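Local coordinates for THUMP domain-containing protein (Pyrococcus horikoshii, PDB 1VBK) that probably binds RNA through a THUMP domain and ATP through a ThiI-like nucleotide-binding domain, at residues K14-R19 against G177-M182; I183-D188 against I206-G211; I195-K200 against Y288-L293; K257-G262 against V284-P289. All coordinates share one frame; numbering follows the deposited sequence.

Contact 1 (K14-R19 against G177-M182); sequences KSRQTR and GTEGRM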
loop_
_atom_site.group_PDB
_atom_site.type_symbol
_atom_site.label_atom_id
_atom_site.label_comp_id
_atom_site.label_asym_id
_atom_site.label_seq_id
_atom_site.Cartn_x
_atom_site.Cartn_y
_atom_site.Cartn_z
ATOM N N LYS A 14 14.163 -1.511 -13.793
ATOM C CA LYS A 14 14.050 -1.957 -12.418
ATOM C C LYS A 14 12.607 -2.258 -12.042
ATOM O O LYS A 14 11.704 -1.457 -12.285
ATOM C CB LYS A 14 14.611 -0.899 -11.460
ATOM C CG LYS A 14 16.074 -0.539 -11.682
ATOM C CD LYS A 14 16.259 0.375 -12.886
ATOM C CE LYS A 14 17.703 0.850 -12.994
ATOM N NZ LYS A 14 17.895 1.795 -14.130
ATOM N N SER A 15 12.401 -3.430 -11.454
ATOM C CA SER A 15 11.083 -3.848 -11.006
ATOM C C SER A 15 11.231 -4.271 -9.555
ATOM O O SER A 15 12.099 -5.078 -9.228
ATOM C CB SER A 15 10.577 -5.027 -11.837
ATOM O OG SER A 15 9.365 -5.530 -11.303
ATOM N N ARG A 16 10.397 -3.724 -8.680
ATOM C CA ARG A 16 10.476 -4.081 -7.273
ATOM C C ARG A 16 10.110 -5.551 -7.074
ATOM O O ARG A 16 10.415 -6.138 -6.038
ATOM C CB ARG A 16 9.541 -3.197 -6.441
ATOM C CG ARG A 16 8.061 -3.502 -6.617
ATOM C CD ARG A 16 7.224 -2.652 -5.674
ATOM N NE ARG A 16 5.831 -3.082 -5.638
ATOM C CZ ARG A 16 4.900 -2.532 -4.863
ATOM N NH1 ARG A 16 5.216 -1.526 -4.054
ATOM N NH2 ARG A 16 3.656 -2.988 -4.892
ATOM N N GLN A 17 9.459 -6.144 -8.074
ATOM C CA GLN A 17 9.047 -7.544 -7.997
ATOM C C GLN A 17 10.105 -8.513 -8.511
ATOM O O GLN A 17 10.973 -8.141 -9.296
ATOM C CB GLN A 17 7.756 -7.763 -8.797
ATOM C CG GLN A 17 6.493 -7.281 -8.108
ATOM C CD GLN A 17 6.183 -8.056 -6.837
ATOM O OE1 GLN A 17 6.852 -9.037 -6.522
ATOM N NE2 GLN A 17 5.168 -7.616 -6.102
ATOM N N THR A 18 10.031 -9.760 -8.057
ATOM C CA THR A 18 10.964 -10.778 -8.519
ATOM C C THR A 18 10.472 -11.141 -9.914
ATOM O O THR A 18 9.338 -10.824 -10.269
ATOM C CB THR A 18 10.920 -12.043 -7.641
ATOM O OG1 THR A 18 9.614 -12.629 -7.710
ATOM C CG2 THR A 18 11.241 -11.703 -6.200
ATOM N N ARG A 19 11.314 -11.793 -10.706
ATOM C CA ARG A 19 10.917 -12.186 -12.053
ATOM C C ARG A 19 9.635 -13.018 -12.035
ATOM O O ARG A 19 8.731 -12.799 -12.847
ATOM C CB ARG A 19 12.037 -12.991 -12.725
ATOM C CG ARG A 19 11.578 -13.776 -13.949
ATOM C CD ARG A 19 12.703 -14.600 -14.569
ATOM N NE ARG A 19 13.626 -13.780 -15.352
ATOM C CZ ARG A 19 13.304 -13.155 -16.481
ATOM N NH1 ARG A 19 12.077 -13.249 -16.976
ATOM N NH2 ARG A 19 14.215 -12.436 -17.126
ATOM N N GLY A 177 0.091 -3.269 -11.551
ATOM C CA GLY A 177 0.005 -4.040 -10.324
ATOM C C GLY A 177 1.346 -4.401 -9.707
ATOM O O GLY A 177 1.414 -4.705 -8.518
ATOM N N THR A 178 2.415 -4.369 -10.498
ATOM C CA THR A 178 3.736 -4.709 -9.981
ATOM C C THR A 178 4.347 -3.593 -9.141
ATOM O O THR A 178 5.286 -3.827 -8.380
ATOM C CB THR A 178 4.726 -5.045 -11.123
ATOM O OG1 THR A 178 4.817 -3.931 -12.022
ATOM C CG2 THR A 178 4.268 -6.278 -11.879
ATOM N N GLU A 179 3.818 -2.380 -9.270
ATOM C CA GLU A 179 4.358 -1.260 -8.508
ATOM C C GLU A 179 3.370 -0.599 -7.549
ATOM O O GLU A 179 3.470 0.595 -7.278
ATOM C CB GLU A 179 4.940 -0.209 -9.455
ATOM C CG GLU A 179 6.150 -0.679 -10.271
ATOM C CD GLU A 179 7.348 -1.074 -9.411
ATOM O OE1 GLU A 179 7.651 -0.358 -8.429
ATOM O OE2 GLU A 179 7.998 -2.095 -9.727
ATOM N N GLY A 180 2.416 -1.370 -7.039
ATOM C CA GLY A 180 1.468 -0.820 -6.085
ATOM C C GLY A 180 0.184 -0.222 -6.630
ATOM O O GLY A 180 -0.094 -0.271 -7.832
ATOM N N ARG A 181 -0.598 0.361 -5.722
ATOM C CA ARG A 181 -1.877 0.964 -6.067
ATOM C C ARG A 181 -1.988 2.416 -5.607
ATOM O O ARG A 181 -1.609 2.757 -4.487
ATOM C CB ARG A 181 -3.008 0.139 -5.447
ATOM C CG ARG A 181 -4.348 0.847 -5.365
ATOM C CD ARG A 181 -5.337 0.008 -4.579
ATOM N NE ARG A 181 -5.720 -1.189 -5.319
ATOM C CZ ARG A 181 -6.326 -2.243 -4.785
ATOM N NH1 ARG A 181 -6.617 -2.263 -3.491
ATOM N NH2 ARG A 181 -6.662 -3.269 -5.554
ATOM N N MET A 182 -2.521 3.262 -6.481
ATOM C CA MET A 182 -2.698 4.680 -6.179
ATOM C C MET A 182 -4.046 5.137 -6.710
ATOM O O MET A 182 -4.663 4.449 -7.520
ATOM C CB MET A 182 -1.619 5.519 -6.871
ATOM C CG MET A 182 -0.191 5.143 -6.548
ATOM S SD MET A 182 0.917 6.330 -7.314
ATOM C CE MET A 182 2.496 5.787 -6.684
HETATM O O HOH W 1 7.554 -3.753 -11.866
#
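Arg16 lies against the type I turn Gly177-Gly180 with backbone and side chain. Its backbone N donates a nearly straight hydrogen bond to the syn lone pair of Glu179 OE2 (3.1 Å, 166° at the hydrogen). CB lies near the same OE2. CG, set between the backbone N and the carbonyl carbon (chi1 72°), touches Thr178 O at 3.3 Å, and CD packs 3.6 Å from Glu179 OE1. NE gives Thr178 O a weak, bent hydrogen bond of 2.9 Å. At the tip, one face of the guanidinium lies on the Glu179-Gly180 peptide, with Glu179 C over its centre, and NH2 comes within 3.0 Å of Gly180 N, two donors and not a hydrogen bond. The Glu179 side chain runs past the arginine in the opposite direction, the carboxylate turned 49° from the guanidinium. OE1 stands well out of the guanidinium plane, so the two groups attract as charges without a salt bridge. OE2 also accepts from a water 2.7 Å away, which donates to Thr178 OG1, itself hydrogen-bonded to Pro175 O, and bonds to Ser15 OG. Ser15 OG in turn accepts from Gln17 N, an ST turn. An alanine in place of Glu179 would probably leave Arg16 N without its acceptor and the water loosely held. Gln17 CG packs on Thr178 CB at 4.1 Å, while NE2 is hydrogen-bonded to Pro283 O of the second subunit. This is a polar interdomain contact, joining the loop before helix 19-36 of the ferredoxin-like region to the turn leading into the C-terminal parallel sheet.

Contact 2 (I183-D188 against I206-G211); sequences IGILHD and IPVYIG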
loop_
_atom_site.group_PDB
_atom_site.type_symbol
_atom_site.label_atom_id
_atom_site.label_comp_id
_atom_site.label_asym_id
_atom_site.label_seq_id
_atom_site.Cartn_x
_atom_site.Cartn_y
_atom_site.Cartn_z
ATOM N N ILE A 183 -4.518 6.287 -6.241
ATOM C CA ILE A 183 -5.765 6.824 -6.764
ATOM C C ILE A 183 -5.307 7.910 -7.721
ATOM O O ILE A 183 -4.249 8.512 -7.523
ATOM C CB ILE A 183 -6.671 7.470 -5.677
ATOM C CG1 ILE A 183 -5.931 8.617 -4.988
ATOM C CG2 ILE A 183 -7.133 6.413 -4.685
ATOM C CD1 ILE A 183 -6.809 9.436 -4.043
ATOM N N GLY A 184 -6.084 8.141 -8.770
ATOM C CA GLY A 184 -5.727 9.167 -9.726
ATOM C C GLY A 184 -6.870 10.153 -9.783
ATOM O O GLY A 184 -8.003 9.767 -10.067
ATOM N N ILE A 185 -6.590 11.418 -9.492
ATOM C CA ILE A 185 -7.637 12.428 -9.528
ATOM C C ILE A 185 -7.842 12.799 -10.989
ATOM O O ILE A 185 -7.001 13.464 -11.596
ATOM C CB ILE A 185 -7.250 13.682 -8.713
ATOM C CG1 ILE A 185 -6.875 13.284 -7.281
ATOM C CG2 ILE A 185 -8.420 14.661 -8.684
ATOM C CD1 ILE A 185 -7.965 12.536 -6.535
ATOM N N LEU A 186 -8.971 12.361 -11.539
ATOM C CA LEU A 186 -9.305 12.588 -12.942
ATOM C C LEU A 186 -10.338 13.695 -13.145
ATOM O O LEU A 186 -11.444 13.629 -12.603
ATOM C CB LEU A 186 -9.821 11.275 -13.540
ATOM C CG LEU A 186 -10.204 11.187 -15.018
ATOM C CD1 LEU A 186 -8.991 11.442 -15.893
ATOM C CD2 LEU A 186 -10.775 9.806 -15.299
ATOM N N HIS A 187 -9.988 14.703 -13.941
ATOM C CA HIS A 187 -10.906 15.812 -14.193
ATOM C C HIS A 187 -10.765 16.427 -15.584
ATOM O O HIS A 187 -11.619 17.196 -16.007
ATOM C CB HIS A 187 -10.716 16.897 -13.128
ATOM C CG HIS A 187 -9.369 17.544 -13.163
ATOM N ND1 HIS A 187 -9.087 18.637 -13.954
ATOM C CD2 HIS A 187 -8.214 17.232 -12.527
ATOM C CE1 HIS A 187 -7.817 18.971 -13.803
ATOM N NE2 HIS A 187 -7.265 18.135 -12.943
ATOM N N ASP A 188 -9.685 16.102 -16.286
ATOM C CA ASP A 188 -9.470 16.625 -17.631
ATOM C C ASP A 188 -8.491 15.757 -18.424
ATOM O O ASP A 188 -8.038 14.720 -17.941
ATOM C CB ASP A 188 -8.982 18.081 -17.569
ATOM C CG ASP A 188 -7.593 18.217 -16.972
ATOM O OD1 ASP A 188 -7.100 17.259 -16.341
ATOM O OD2 ASP A 188 -6.993 19.304 -17.129
ATOM N N ILE A 206 -6.821 3.716 -9.363
ATOM C CA ILE A 206 -8.252 3.795 -9.129
ATOM C C ILE A 206 -8.603 5.235 -9.502
ATOM O O ILE A 206 -8.207 6.178 -8.809
ATOM C CB ILE A 206 -8.613 3.562 -7.644
ATOM C CG1 ILE A 206 -8.266 2.129 -7.236
ATOM C CG2 ILE A 206 -10.101 3.818 -7.428
ATOM C CD1 ILE A 206 -8.554 1.825 -5.774
ATOM N N PRO A 207 -9.327 5.429 -10.614
ATOM C CA PRO A 207 -9.684 6.792 -11.011
ATOM C C PRO A 207 -10.742 7.377 -10.085
ATOM O O PRO A 207 -11.725 6.710 -9.753
ATOM C CB PRO A 207 -10.188 6.609 -12.439
ATOM C CG PRO A 207 -10.852 5.264 -12.370
ATOM C CD PRO A 207 -9.846 4.444 -11.582
ATOM N N VAL A 208 -10.535 8.621 -9.669
ATOM C CA VAL A 208 -11.476 9.282 -8.776
ATOM C C VAL A 208 -11.904 10.633 -9.318
ATOM O O VAL A 208 -11.071 11.447 -9.720
ATOM C CB VAL A 208 -10.869 9.507 -7.366
ATOM C CG1 VAL A 208 -11.858 10.281 -6.483
ATOM C CG2 VAL A 208 -10.533 8.171 -6.722
ATOM N N TYR A 209 -13.212 10.851 -9.342
ATOM C CA TYR A 209 -13.767 12.115 -9.793
ATOM C C TYR A 209 -14.299 12.830 -8.558
ATOM O O TYR A 209 -15.190 12.325 -7.882
ATOM C CB TYR A 209 -14.920 11.893 -10.770
ATOM C CG TYR A 209 -15.658 13.169 -11.112
ATOM C CD1 TYR A 209 -15.081 14.131 -11.936
ATOM C CD2 TYR A 209 -16.931 13.420 -10.599
ATOM C CE1 TYR A 209 -15.753 15.311 -12.247
ATOM C CE2 TYR A 209 -17.612 14.599 -10.902
ATOM C CZ TYR A 209 -17.016 15.537 -11.728
ATOM O OH TYR A 209 -17.688 16.697 -12.044
ATOM N N ILE A 210 -13.740 13.997 -8.258
ATOM C CA ILE A 210 -14.186 14.767 -7.106
ATOM C C ILE A 210 -15.170 15.821 -7.602
ATOM O O ILE A 210 -14.778 16.863 -8.120
ATOM C CB ILE A 210 -12.997 15.451 -6.392
ATOM C CG1 ILE A 210 -11.988 14.392 -5.944
ATOM C CG2 ILE A 210 -13.488 16.223 -5.170
ATOM C CD1 ILE A 210 -10.727 14.964 -5.329
ATOM N N GLY A 211 -16.455 15.529 -7.459
ATOM C CA GLY A 211 -17.467 16.461 -7.912
ATOM C C GLY A 211 -18.862 15.888 -7.795
ATOM O O GLY A 211 -19.094 14.943 -7.041
HETATM O O HOH W 2 -11.767 14.996 -10.025
#
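Ile183, Gly184 and Ile185 pair in parallel with Ile206, Pro207 and Val208, the two short strand axes 4.5 Å apart at closest and inclined by 36°. They are the neighbouring strands of a beta-alpha-beta unit, linked by helix 189-200, in a parallel alpha/beta sheet with the 3-2-1-4-5 order of Rossmann-like domains. Three backbone hydrogen bonds hold the register: Gly184 N to Ile206 O (2.9 Å), Val208 N to Gly184 O (2.8 Å) and Leu186 N to Val208 O (2.9 Å). Pro207 has no N-H to give, but its CA makes a CH...O contact with Gly184 O.

Ile183, Ile185, Ile206 and Val208 occupy one face, which helix 244-254 covers. Val208 CG2 meets Ile183 CB. Farther along, the twice-bent side chain of Ile185 (chi1 -55°, chi2 -57°) carries its CD1 to Ile210 CD1, 3.9 Å away, where the two side chains meet at a slant; the same methyl also rests near Val208 CB. The other face holds Pro207 and has glycine opposite it at Gly184; here Leu186 CD2 touches Pro207 CB at 4.3 Å, beneath helices 189-200 and 215-228.

Beyond the last direct bond the strands part. Leu186 O lies near the plane of the Tyr209 ring, at its CD1 edge, and a water links the strands, donating to Leu186 O (2.9 Å) and accepting from Ile210 N (2.8 Å).

Contact 3 (I195-K200 against Y288-L293); sequences IFLMMK and YPLIAL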
loop_
_atom_site.group_PDB
_atom_site.type_symbol
_atom_site.label_atom_id
_atom_site.label_comp_id
_atom_site.label_asym_id
_atom_site.label_seq_id
_atom_site.Cartn_x
_atom_site.Cartn_y
_atom_site.Cartn_z
ATOM N N ILE A 195 -2.474 9.859 -15.456
ATOM C CA ILE A 195 -2.849 8.514 -15.028
ATOM C C ILE A 195 -2.279 7.470 -15.979
ATOM O O ILE A 195 -1.762 6.443 -15.550
ATOM C CB ILE A 195 -4.382 8.373 -14.952
ATOM C CG1 ILE A 195 -4.901 9.224 -13.786
ATOM C CG2 ILE A 195 -4.772 6.904 -14.787
ATOM C CD1 ILE A 195 -6.407 9.295 -13.673
ATOM N N PHE A 196 -2.364 7.746 -17.276
ATOM C CA PHE A 196 -1.839 6.826 -18.276
ATOM C C PHE A 196 -0.346 6.582 -18.036
ATOM O O PHE A 196 0.113 5.440 -18.051
ATOM C CB PHE A 196 -2.080 7.396 -19.685
ATOM C CG PHE A 196 -1.524 6.545 -20.796
ATOM C CD1 PHE A 196 -0.172 6.595 -21.121
ATOM C CD2 PHE A 196 -2.352 5.685 -21.511
ATOM C CE1 PHE A 196 0.351 5.799 -22.143
ATOM C CE2 PHE A 196 -1.842 4.883 -22.536
ATOM C CZ PHE A 196 -0.484 4.943 -22.851
ATOM N N LEU A 197 0.402 7.655 -17.797
ATOM C CA LEU A 197 1.839 7.549 -17.563
ATOM C C LEU A 197 2.190 6.722 -16.325
ATOM O O LEU A 197 3.186 5.999 -16.317
ATOM C CB LEU A 197 2.453 8.945 -17.442
ATOM C CG LEU A 197 2.393 9.806 -18.711
ATOM C CD1 LEU A 197 2.803 11.237 -18.391
ATOM C CD2 LEU A 197 3.299 9.208 -19.776
ATOM N N MET A 198 1.372 6.820 -15.283
ATOM C CA MET A 198 1.629 6.063 -14.060
ATOM C C MET A 198 1.268 4.584 -14.215
ATOM O O MET A 198 1.942 3.715 -13.660
ATOM C CB MET A 198 0.867 6.680 -12.888
ATOM C CG MET A 198 1.354 8.066 -12.501
ATOM S SD MET A 198 3.109 8.079 -12.089
ATOM C CE MET A 198 3.093 7.220 -10.516
ATOM N N MET A 199 0.206 4.292 -14.960
ATOM C CA MET A 199 -0.162 2.900 -15.181
ATOM C C MET A 199 0.988 2.228 -15.940
ATOM O O MET A 199 1.344 1.077 -15.670
ATOM C CB MET A 199 -1.455 2.799 -15.991
ATOM C CG MET A 199 -2.699 3.198 -15.212
ATOM S SD MET A 199 -4.227 2.811 -16.093
ATOM C CE MET A 199 -4.419 4.288 -17.060
ATOM N N LYS A 200 1.577 2.970 -16.874
ATOM C CA LYS A 200 2.693 2.476 -17.677
ATOM C C LYS A 200 3.884 2.122 -16.788
ATOM O O LYS A 200 4.710 1.284 -17.147
ATOM C CB LYS A 200 3.100 3.534 -18.710
ATOM C CG LYS A 200 4.267 3.142 -19.625
ATOM C CD LYS A 200 4.538 4.249 -20.652
ATOM C CE LYS A 200 5.749 3.948 -21.524
ATOM N NZ LYS A 200 7.010 3.884 -20.735
ATOM N N TYR A 288 3.210 13.915 -9.456
ATOM C CA TYR A 288 2.876 14.795 -10.568
ATOM C C TYR A 288 3.693 14.381 -11.791
ATOM O O TYR A 288 4.735 14.968 -12.084
ATOM C CB TYR A 288 3.216 16.235 -10.194
ATOM C CG TYR A 288 2.707 16.654 -8.834
ATOM C CD1 TYR A 288 1.367 16.983 -8.638
ATOM C CD2 TYR A 288 3.571 16.729 -7.742
ATOM C CE1 TYR A 288 0.897 17.384 -7.386
ATOM C CE2 TYR A 288 3.113 17.125 -6.486
ATOM C CZ TYR A 288 1.775 17.451 -6.319
ATOM O OH TYR A 288 1.315 17.839 -5.084
ATOM N N PRO A 289 3.222 13.366 -12.526
ATOM C CA PRO A 289 3.912 12.866 -13.717
ATOM C C PRO A 289 4.287 13.928 -14.751
ATOM O O PRO A 289 5.378 13.889 -15.318
ATOM C CB PRO A 289 2.923 11.849 -14.286
ATOM C CG PRO A 289 2.204 11.362 -13.078
ATOM C CD PRO A 289 1.958 12.640 -12.314
ATOM N N LEU A 290 3.384 14.872 -14.991
ATOM C CA LEU A 290 3.624 15.914 -15.985
ATOM C C LEU A 290 4.702 16.912 -15.581
ATOM O O LEU A 290 5.154 17.713 -16.401
ATOM C CB LEU A 290 2.315 16.640 -16.305
ATOM C CG LEU A 290 1.174 15.718 -16.766
ATOM C CD1 LEU A 290 -0.063 16.539 -17.093
ATOM C CD2 LEU A 290 1.618 14.920 -17.980
ATOM N N ILE A 291 5.115 16.862 -14.319
ATOM C CA ILE A 291 6.157 17.751 -13.824
ATOM C C ILE A 291 7.451 16.972 -13.597
ATOM O O ILE A 291 8.539 17.453 -13.919
ATOM C CB ILE A 291 5.744 18.422 -12.488
ATOM C CG1 ILE A 291 4.553 19.357 -12.716
ATOM C CG2 ILE A 291 6.921 19.194 -11.901
ATOM C CD1 ILE A 291 4.039 20.025 -11.447
ATOM N N ALA A 292 7.323 15.762 -13.057
ATOM C CA ALA A 292 8.481 14.923 -12.753
ATOM C C ALA A 292 9.108 14.194 -13.940
ATOM O O ALA A 292 10.320 13.976 -13.961
ATOM C CB ALA A 292 8.116 13.913 -11.669
ATOM N N LEU A 293 8.298 13.809 -14.920
ATOM C CA LEU A 293 8.826 13.092 -16.080
ATOM C C LEU A 293 9.362 14.043 -17.159
ATOM O O LEU A 293 8.835 15.141 -17.350
ATOM C CB LEU A 293 7.748 12.167 -16.660
ATOM C CG LEU A 293 7.151 11.151 -15.669
ATOM C CD1 LEU A 293 6.142 10.260 -16.378
ATOM C CD2 LEU A 293 8.259 10.307 -15.056
#
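Packing of a helix that connects two strands of the Rossmann-like sheet against the one-turn helix after its edge strand brings Leu197 and Met198 onto Pro289, Leu290 and Leu293. The contact is wholly apolar: no hydrogen bond crosses between 195-200 and 288-293. Leu197 makes most of its contacts through one methyl, CD1. This atom lies 3.9 Å from Leu290 CD2, the two side chains crossing at about a right angle, and Leu197 CD1 is 4.0 Å from Leu293 CD1, where the side chains slide past each other in opposite directions; Pro289 CB stands at 4.2 Å from the same methyl. Tyr297 and Val301 of helix 295-305 also touch Leu197, so this core includes the last helix of the chain.

Pro289, first residue of the short helix, has no N-H to offer, and Tyr288 before it is the N-cap. Tyr288 O accepts from both Ile291 N and Ala292 N, which closes the single turn. The proline ring faces helix 189-200, and Met198 crosses it at roughly a right angle. Chi1 (-66°) and the bend at chi2 (-57°) bring Met198 CG and SD to the ring's outer carbon, each 3.5 Å from Pro289 CG, the carbon pair being unusually tight.

Contact 4 (K257-G262 against V284-P289); sequences KGVIKG and VPVYYP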
loop_
_atom_site.group_PDB
_atom_site.type_symbol
_atom_site.label_atom_id
_atom_site.label_comp_id
_atom_site.label_asym_id
_atom_site.label_seq_id
_atom_site.Cartn_x
_atom_site.Cartn_y
_atom_site.Cartn_z
ATOM N N LYS A 257 -1.312 3.669 -1.836
ATOM C CA LYS A 257 0.009 4.138 -1.422
ATOM C C LYS A 257 0.391 5.498 -2.000
ATOM O O LYS A 257 1.426 6.064 -1.640
ATOM C CB LYS A 257 1.074 3.111 -1.824
ATOM C CG LYS A 257 1.205 2.936 -3.331
ATOM C CD LYS A 257 2.189 1.834 -3.704
ATOM C CE LYS A 257 3.618 2.212 -3.362
ATOM N NZ LYS A 257 4.555 1.131 -3.769
ATOM N N GLY A 258 -0.436 6.022 -2.894
ATOM C CA GLY A 258 -0.124 7.305 -3.492
ATOM C C GLY A 258 -1.289 7.945 -4.219
ATOM O O GLY A 258 -2.300 7.300 -4.491
ATOM N N VAL A 259 -1.140 9.229 -4.521
ATOM C CA VAL A 259 -2.164 9.988 -5.228
ATOM C C VAL A 259 -1.518 10.631 -6.450
ATOM O O VAL A 259 -0.413 11.167 -6.364
ATOM C CB VAL A 259 -2.768 11.091 -4.325
ATOM C CG1 VAL A 259 -3.739 11.953 -5.125
ATOM C CG2 VAL A 259 -3.476 10.453 -3.135
ATOM N N ILE A 260 -2.213 10.557 -7.581
ATOM C CA ILE A 260 -1.725 11.107 -8.842
ATOM C C ILE A 260 -2.570 12.294 -9.297
ATOM O O ILE A 260 -3.794 12.206 -9.337
ATOM C CB ILE A 260 -1.766 10.028 -9.951
ATOM C CG1 ILE A 260 -0.873 8.850 -9.558
ATOM C CG2 ILE A 260 -1.329 10.628 -11.288
ATOM C CD1 ILE A 260 -1.205 7.567 -10.292
ATOM N N LYS A 261 -1.916 13.399 -9.644
ATOM C CA LYS A 261 -2.624 14.592 -10.119
ATOM C C LYS A 261 -2.024 15.066 -11.440
ATOM O O LYS A 261 -0.852 14.824 -11.712
ATOM C CB LYS A 261 -2.559 15.711 -9.071
ATOM C CG LYS A 261 -3.418 15.435 -7.837
ATOM C CD LYS A 261 -3.290 16.522 -6.775
ATOM C CE LYS A 261 -3.825 17.860 -7.255
ATOM N NZ LYS A 261 -3.660 18.924 -6.214
ATOM N N GLY A 262 -2.830 15.743 -12.256
ATOM C CA GLY A 262 -2.355 16.206 -13.549
ATOM C C GLY A 262 -1.709 17.578 -13.562
ATOM O O GLY A 262 -1.625 18.217 -14.610
ATOM N N VAL A 284 -0.747 10.156 2.104
ATOM C CA VAL A 284 0.216 9.407 1.303
ATOM C C VAL A 284 0.831 10.376 0.295
ATOM O O VAL A 284 0.274 11.440 0.035
ATOM C CB VAL A 284 -0.459 8.235 0.547
ATOM C CG1 VAL A 284 -1.086 7.263 1.542
ATOM C CG2 VAL A 284 -1.525 8.771 -0.403
ATOM N N PRO A 285 1.992 10.023 -0.278
ATOM C CA PRO A 285 2.676 10.873 -1.257
ATOM C C PRO A 285 1.820 11.191 -2.476
ATOM O O PRO A 285 1.036 10.358 -2.928
ATOM C CB PRO A 285 3.902 10.045 -1.641
ATOM C CG PRO A 285 4.170 9.242 -0.410
ATOM C CD PRO A 285 2.787 8.816 0.015
ATOM N N VAL A 286 1.988 12.397 -3.010
ATOM C CA VAL A 286 1.259 12.824 -4.193
ATOM C C VAL A 286 2.275 12.914 -5.325
ATOM O O VAL A 286 3.368 13.448 -5.141
ATOM C CB VAL A 286 0.600 14.202 -3.975
ATOM C CG1 VAL A 286 -0.165 14.622 -5.219
ATOM C CG2 VAL A 286 -0.334 14.140 -2.778
ATOM N N TYR A 287 1.923 12.377 -6.486
ATOM C CA TYR A 287 2.829 12.397 -7.625
ATOM C C TYR A 287 2.293 13.249 -8.760
ATOM O O TYR A 287 1.083 13.300 -8.995
ATOM C CB TYR A 287 3.091 10.971 -8.112
ATOM C CG TYR A 287 3.697 10.089 -7.044
ATOM C CD1 TYR A 287 2.889 9.373 -6.159
ATOM C CD2 TYR A 287 5.080 10.000 -6.891
ATOM C CE1 TYR A 287 3.444 8.587 -5.148
ATOM C CE2 TYR A 287 5.648 9.219 -5.881
ATOM C CZ TYR A 287 4.823 8.513 -5.015
ATOM O OH TYR A 287 5.373 7.729 -4.026
ATOM N N TYR A 288 3.210 13.915 -9.456
ATOM C CA TYR A 288 2.876 14.795 -10.568
ATOM C C TYR A 288 3.693 14.381 -11.791
ATOM O O TYR A 288 4.735 14.968 -12.084
ATOM C CB TYR A 288 3.216 16.235 -10.194
ATOM C CG TYR A 288 2.707 16.654 -8.834
ATOM C CD1 TYR A 288 1.367 16.983 -8.638
ATOM C CD2 TYR A 288 3.571 16.729 -7.742
ATOM C CE1 TYR A 288 0.897 17.384 -7.386
ATOM C CE2 TYR A 288 3.113 17.125 -6.486
ATOM C CZ TYR A 288 1.775 17.451 -6.319
ATOM O OH TYR A 288 1.315 17.839 -5.084
ATOM N N PRO A 289 3.222 13.366 -12.526
ATOM C CA PRO A 289 3.912 12.866 -13.717
ATOM C C PRO A 289 4.287 13.928 -14.751
ATOM O O PRO A 289 5.378 13.889 -15.318
ATOM C CB PRO A 289 2.923 11.849 -14.286
ATOM C CG PRO A 289 2.204 11.362 -13.078
ATOM C CD PRO A 289 1.958 12.640 -12.314
HETATM O O HOH W 3 4.024 5.817 -2.815
#
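Val259 and Ile260 pair in parallel with Val286 and Tyr287, joining strand 258-260 to the edge strand 286-287 of the Rossmann-like sheet across a beta-alpha-beta unit whose helix is 273-281. Three backbone hydrogen bonds make the first shell. Val259 N donates to Pro285 O (2.9 Å) in the carbonyl plane; Tyr287 N to Val259 O and Lys261 N to Tyr287 O (3.1 Å) both run nearly along the C=O axis of their acceptors.

Side chains flank this ladder. Val259 CG2 meets Val284 CG2 at 3.8 Å, the two crossing at about a right angle, and Val259 CB rests on Val286 CG2. On the face of Ile260 and Tyr287, Ile260 CG2 touches Pro289 CD at 4.0 Å. The Lys261 side chain passes Val286 of the edge strand at a slant: its CB touches Tyr288 CD1 at 4.1 Å, and the extended chi2 (177°) sets CD 4.0 Å from Val286 CG1. The bend at chi3 (65°) comes beyond it, on the way to NZ.

Farther out, Asp278 and Glu274 of helix 273-281 both form salt bridges with Lys261 NZ, and Asp278 also accepts from Tyr288 OH, so one carboxylate oxygen, Asp278 OD1, is shared by two side chains of this contact. On the inner side strand 181-185 continues the sheet, Ile183 and Ile185 packing on Val259. The Tyr287 ring turns its edge to Gly258 CA, where a CB would clash with CE1. At the far end of that ring a water bonds to Tyr287 OH (2.6 Å) and donates to Lys257 O (2.9 Å).

In the fold
From the N terminus, contact 1 closes the longest loop, some 160 residues spanning the ferredoxin-like and THUMP regions, and ties the N-terminal part of the chain to the start of the C-terminal domain. The other three contacts lie in that domain. Contact 2 follows contact 1 in series and joins the first two strands of the parallel sheet. Contact 3 opens within the loop of contact 2, so the two cross, and reaches the short helix after the edge strand. Contact 4 opens within the loop of contact 3 and ends with it at Tyr288 and Pro289. Strand 181-185, a partner in contact 2, is also hydrogen-bonded to strand 258-260 of contact 4, while helix 189-200 packs beneath.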